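Local coordinates for ESX-5 secretion system protein EccC5 (Mycobacterium tuberculosis, PDB 6J18), which forms part of the ESX-5 type VII secretion membrane complex, which exports EsxN and a number of PE_PGRS and PPE proteins, this piece being a C-terminal FtsK/SpoIIIE-type ATPase domain, at residues R47-V57 and A75-P85. Residues are numbered along the deposited sequence; the frame is centred on the assembly and turned at random.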
loop_
_atom_site.group_PDB
_atom_site.type_symbol
_atom_site.label_atom_id
_atom_site.label_comp_id
_atom_site.label_asym_id
_atom_site.label_seq_id
_atom_site.Cartn_x
_atom_site.Cartn_y
_atom_site.Cartn_z
ATOM N N ARG A 47 -22.422 -15.258 2.983
ATOM C CA ARG A 47 -20.981 -15.089 2.823
ATOM C C ARG A 47 -20.634 -14.213 1.619
ATOM O O ARG A 47 -21.487 -13.503 1.091
ATOM C CB ARG A 47 -20.274 -16.445 2.721
ATOM C CG ARG A 47 -20.835 -17.404 1.691
ATOM C CD ARG A 47 -19.892 -18.586 1.497
ATOM N NE ARG A 47 -19.111 -18.876 2.699
ATOM C CZ ARG A 47 -19.504 -19.692 3.672
ATOM N NH1 ARG A 47 -20.675 -20.308 3.593
ATOM N NH2 ARG A 47 -18.724 -19.892 4.726
ATOM N N LEU A 48 -19.342 -14.150 1.310
ATOM C CA LEU A 48 -18.806 -13.159 0.381
ATOM C C LEU A 48 -19.245 -13.379 -1.064
ATOM O O LEU A 48 -19.297 -14.514 -1.536
ATOM C CB LEU A 48 -17.278 -13.149 0.454
ATOM C CG LEU A 48 -16.679 -12.666 1.777
ATOM C CD1 LEU A 48 -15.195 -12.986 1.844
ATOM C CD2 LEU A 48 -16.920 -11.175 1.955
ATOM N N PRO A 49 -19.555 -12.281 -1.769
ATOM C CA PRO A 49 -19.964 -12.300 -3.177
ATOM C C PRO A 49 -18.777 -12.456 -4.126
ATOM O O PRO A 49 -17.633 -12.259 -3.716
ATOM C CB PRO A 49 -20.626 -10.936 -3.360
ATOM C CG PRO A 49 -19.886 -10.054 -2.414
ATOM C CD PRO A 49 -19.573 -10.915 -1.214
ATOM N N ALA A 50 -19.057 -12.798 -5.379
ATOM C CA ALA A 50 -18.013 -12.950 -6.387
ATOM C C ALA A 50 -17.481 -11.590 -6.823
ATOM O O ALA A 50 -16.357 -11.480 -7.313
ATOM C CB ALA A 50 -18.537 -13.727 -7.583
ATOM N N ARG A 51 -18.298 -10.557 -6.653
ATOM C CA ARG A 51 -17.853 -9.190 -6.896
ATOM C C ARG A 51 -18.520 -8.205 -5.947
ATOM O O ARG A 51 -19.720 -8.286 -5.683
ATOM C CB ARG A 51 -18.125 -8.761 -8.341
ATOM C CG ARG A 51 -17.603 -7.356 -8.626
ATOM C CD ARG A 51 -18.155 -6.756 -9.902
ATOM N NE ARG A 51 -17.606 -5.421 -10.128
ATOM C CZ ARG A 51 -18.165 -4.299 -9.683
ATOM N NH1 ARG A 51 -19.299 -4.349 -8.996
ATOM N NH2 ARG A 51 -17.596 -3.128 -9.933
ATOM N N PHE A 52 -17.725 -7.273 -5.439
ATOM C CA PHE A 52 -18.228 -6.182 -4.622
ATOM C C PHE A 52 -17.538 -4.899 -5.069
ATOM O O PHE A 52 -16.338 -4.736 -4.866
ATOM C CB PHE A 52 -17.977 -6.457 -3.138
ATOM C CG PHE A 52 -18.815 -5.622 -2.215
ATOM C CD1 PHE A 52 -20.158 -5.905 -2.032
ATOM C CD2 PHE A 52 -18.258 -4.557 -1.528
ATOM C CE1 PHE A 52 -20.932 -5.138 -1.180
ATOM C CE2 PHE A 52 -19.027 -3.788 -0.675
ATOM C CZ PHE A 52 -20.365 -4.079 -0.499
ATOM N N GLY A 53 -18.292 -4.003 -5.696
ATOM C CA GLY A 53 -17.724 -2.794 -6.268
ATOM C C GLY A 53 -17.263 -1.785 -5.236
ATOM O O GLY A 53 -17.734 -1.790 -4.099
ATOM N N VAL A 54 -16.338 -0.915 -5.632
ATOM C CA VAL A 54 -15.841 0.126 -4.740
ATOM C C VAL A 54 -16.961 1.117 -4.420
ATOM O O VAL A 54 -16.974 1.732 -3.356
ATOM C CB VAL A 54 -14.621 0.865 -5.346
ATOM C CG1 VAL A 54 -15.002 1.573 -6.638
ATOM C CG2 VAL A 54 -14.029 1.848 -4.343
ATOM N N GLU A 55 -17.915 1.248 -5.336
ATOM C CA GLU A 55 -19.070 2.104 -5.104
ATOM C C GLU A 55 -19.938 1.519 -3.992
ATOM O O GLU A 55 -20.591 2.253 -3.248
ATOM C CB GLU A 55 -19.887 2.283 -6.391
ATOM C CG GLU A 55 -20.603 1.030 -6.893
ATOM C CD GLU A 55 -19.673 0.032 -7.565
ATOM O OE1 GLU A 55 -18.495 0.371 -7.806
ATOM O OE2 GLU A 55 -20.128 -1.096 -7.854
ATOM N N GLN A 56 -19.925 0.194 -3.875
ATOM C CA GLN A 56 -20.704 -0.497 -2.858
ATOM C C GLN A 56 -20.062 -0.370 -1.478
ATOM O O GLN A 56 -20.754 -0.154 -0.485
ATOM C CB GLN A 56 -20.874 -1.974 -3.226
ATOM C CG GLN A 56 -21.752 -2.219 -4.448
ATOM C CD GLN A 56 -21.808 -3.683 -4.847
ATOM O OE1 GLN A 56 -21.070 -4.127 -5.726
ATOM N NE2 GLN A 56 -22.689 -4.440 -4.201
ATOM N N VAL A 57 -18.738 -0.494 -1.415
ATOM C CA VAL A 57 -18.044 -0.407 -0.134
ATOM C C VAL A 57 -18.069 1.030 0.391
ATOM O O VAL A 57 -17.986 1.261 1.598
ATOM C CB VAL A 57 -16.582 -0.916 -0.235
ATOM C CG1 VAL A 57 -15.693 0.092 -0.950
ATOM C CG2 VAL A 57 -16.028 -1.228 1.150
ATOM N N ALA A 75 -11.148 2.437 2.397
ATOM C CA ALA A 75 -12.009 1.256 2.400
ATOM C C ALA A 75 -11.808 0.444 1.125
ATOM O O ALA A 75 -12.179 0.884 0.036
ATOM C CB ALA A 75 -13.469 1.663 2.546
ATOM N N TRP A 76 -11.230 -0.744 1.260
ATOM C CA TRP A 76 -10.781 -1.489 0.089
ATOM C C TRP A 76 -11.291 -2.928 0.019
ATOM O O TRP A 76 -11.005 -3.637 -0.947
ATOM C CB TRP A 76 -9.250 -1.485 0.036
ATOM C CG TRP A 76 -8.596 -2.082 1.246
ATOM C CD1 TRP A 76 -8.441 -1.495 2.469
ATOM C CD2 TRP A 76 -7.999 -3.380 1.346
ATOM N NE1 TRP A 76 -7.790 -2.349 3.325
ATOM C CE2 TRP A 76 -7.506 -3.514 2.659
ATOM C CE3 TRP A 76 -7.834 -4.443 0.452
ATOM C CZ2 TRP A 76 -6.861 -4.666 3.101
ATOM C CZ3 TRP A 76 -7.193 -5.587 0.893
ATOM C CH2 TRP A 76 -6.715 -5.690 2.206
ATOM N N ALA A 77 -12.047 -3.354 1.027
ATOM C CA ALA A 77 -12.592 -4.711 1.046
ATOM C C ALA A 77 -13.732 -4.860 2.049
ATOM O O ALA A 77 -14.018 -3.944 2.819
ATOM C CB ALA A 77 -11.490 -5.720 1.359
ATOM N N ILE A 78 -14.385 -6.020 2.026
ATOM C CA ILE A 78 -15.356 -6.379 3.053
ATOM C C ILE A 78 -14.984 -7.721 3.675
ATOM O O ILE A 78 -14.427 -8.592 3.006
ATOM C CB ILE A 78 -16.797 -6.447 2.502
ATOM C CG1 ILE A 78 -16.896 -7.454 1.354
ATOM C CG2 ILE A 78 -17.265 -5.069 2.058
ATOM C CD1 ILE A 78 -18.313 -7.685 0.866
ATOM N N SER A 79 -15.299 -7.881 4.957
ATOM C CA SER A 79 -14.906 -9.069 5.708
ATOM C C SER A 79 -15.927 -10.199 5.618
ATOM O O SER A 79 -17.132 -9.963 5.605
ATOM C CB SER A 79 -14.676 -8.708 7.177
ATOM O OG SER A 79 -14.640 -9.873 7.985
ATOM N N GLU A 80 -15.427 -11.429 5.567
ATOM C CA GLU A 80 -16.266 -12.623 5.577
ATOM C C GLU A 80 -17.105 -12.708 6.849
ATOM O O GLU A 80 -18.241 -13.187 6.833
ATOM C CB GLU A 80 -15.395 -13.875 5.443
ATOM C CG GLU A 80 -16.128 -15.190 5.625
ATOM C CD GLU A 80 -15.293 -16.384 5.201
ATOM O OE1 GLU A 80 -14.589 -16.955 6.061
ATOM O OE2 GLU A 80 -15.337 -16.750 4.008
ATOM N N LEU A 81 -16.532 -12.226 7.947
ATOM C CA LEU A 81 -17.143 -12.339 9.266
ATOM C C LEU A 81 -18.495 -11.630 9.364
ATOM O O LEU A 81 -19.470 -12.210 9.843
ATOM C CB LEU A 81 -16.191 -11.780 10.325
ATOM C CG LEU A 81 -16.199 -12.448 11.701
ATOM C CD1 LEU A 81 -15.676 -13.875 11.612
ATOM C CD2 LEU A 81 -15.378 -11.632 12.689
ATOM N N ASP A 82 -18.550 -10.385 8.902
ATOM C CA ASP A 82 -19.730 -9.549 9.111
ATOM C C ASP A 82 -20.173 -8.779 7.867
ATOM O O ASP A 82 -21.120 -7.993 7.930
ATOM C CB ASP A 82 -19.464 -8.563 10.251
ATOM C CG ASP A 82 -18.102 -7.902 10.141
ATOM O OD1 ASP A 82 -17.553 -7.846 9.019
ATOM O OD2 ASP A 82 -17.576 -7.438 11.176
ATOM N N LEU A 83 -19.480 -8.999 6.751
ATOM C CA LEU A 83 -19.753 -8.309 5.487
ATOM C C LEU A 83 -19.590 -6.790 5.618
ATOM O O LEU A 83 -20.110 -6.027 4.803
ATOM C CB LEU A 83 -21.156 -8.654 4.973
ATOM C CG LEU A 83 -21.428 -10.136 4.693
ATOM C CD1 LEU A 83 -22.871 -10.349 4.258
ATOM C CD2 LEU A 83 -20.464 -10.684 3.649
ATOM N N ALA A 84 -18.851 -6.368 6.640
ATOM C CA ALA A 84 -18.587 -4.956 6.893
ATOM C C ALA A 84 -17.268 -4.533 6.238
ATOM O O ALA A 84 -16.434 -5.385 5.932
ATOM C CB ALA A 84 -18.559 -4.689 8.398
ATOM N N PRO A 85 -17.080 -3.219 6.007
ATOM C CA PRO A 85 -15.853 -2.729 5.363
ATOM C C PRO A 85 -14.557 -3.117 6.074
ATOM O O PRO A 85 -14.515 -3.232 7.301
ATOM C CB PRO A 85 -16.031 -1.207 5.394
ATOM C CG PRO A 85 -17.489 -1.005 5.391
ATOM C CD PRO A 85 -18.065 -2.137 6.191
#
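Phe52 swings CG anti to its own backbone nitrogen (chi1 -162°), while Ile78 keeps CG1 between its nitrogen and carbonyl carbon (chi1 58°), and an extended second torsion carries the isoleucine CD1 on over the phenylalanine ring. The setting is a beta hairpin of this FtsK-type ATPase domain, strands 75-79 and 85-87, packed against the loop 47-53 and the start of helix 54-61. A CH-pi contact is supported by Ile78 CD1 lying 3.8 Å from the centroid of the Phe52 ring, only 14° off its normal. Ile78 CG2 lies over the same face, displaced toward Phe52 CE2 (3.5 Å), and Gln56 CB covers the opposite face, so the ring is sandwiched. Pro49 meets Ile78 tip to tip, through CD and CD1. Leu48 slides past Ile78 in the opposite direction, its CD2 3.8 Å from Ile78 CG1, and crosses Glu80 at about a right angle with CD1 3.7 Å from Glu80 CB. No hydrogen bond joins the two segments, so apolar packing holds them.

Polar geometry instead shapes each segment internally. The Gly53 N-cap carbonyl accepts from both Gln56 N and Val57 N, and Gly53 N makes a nearly straight bond to Gln56 OE1 (2.8 Å). In the hairpin turn, Ser79 OG receives Leu81 N in an ST turn, and Asp82 OD1 receives Ala84 N in an Asx turn. Ala50 touches the bound ATP, placing the loop beside the nucleotide. At the helix start, Val57 CG2 lies 4.1 Å from Ala75 CB and 4.2 Å from Pro85 CB.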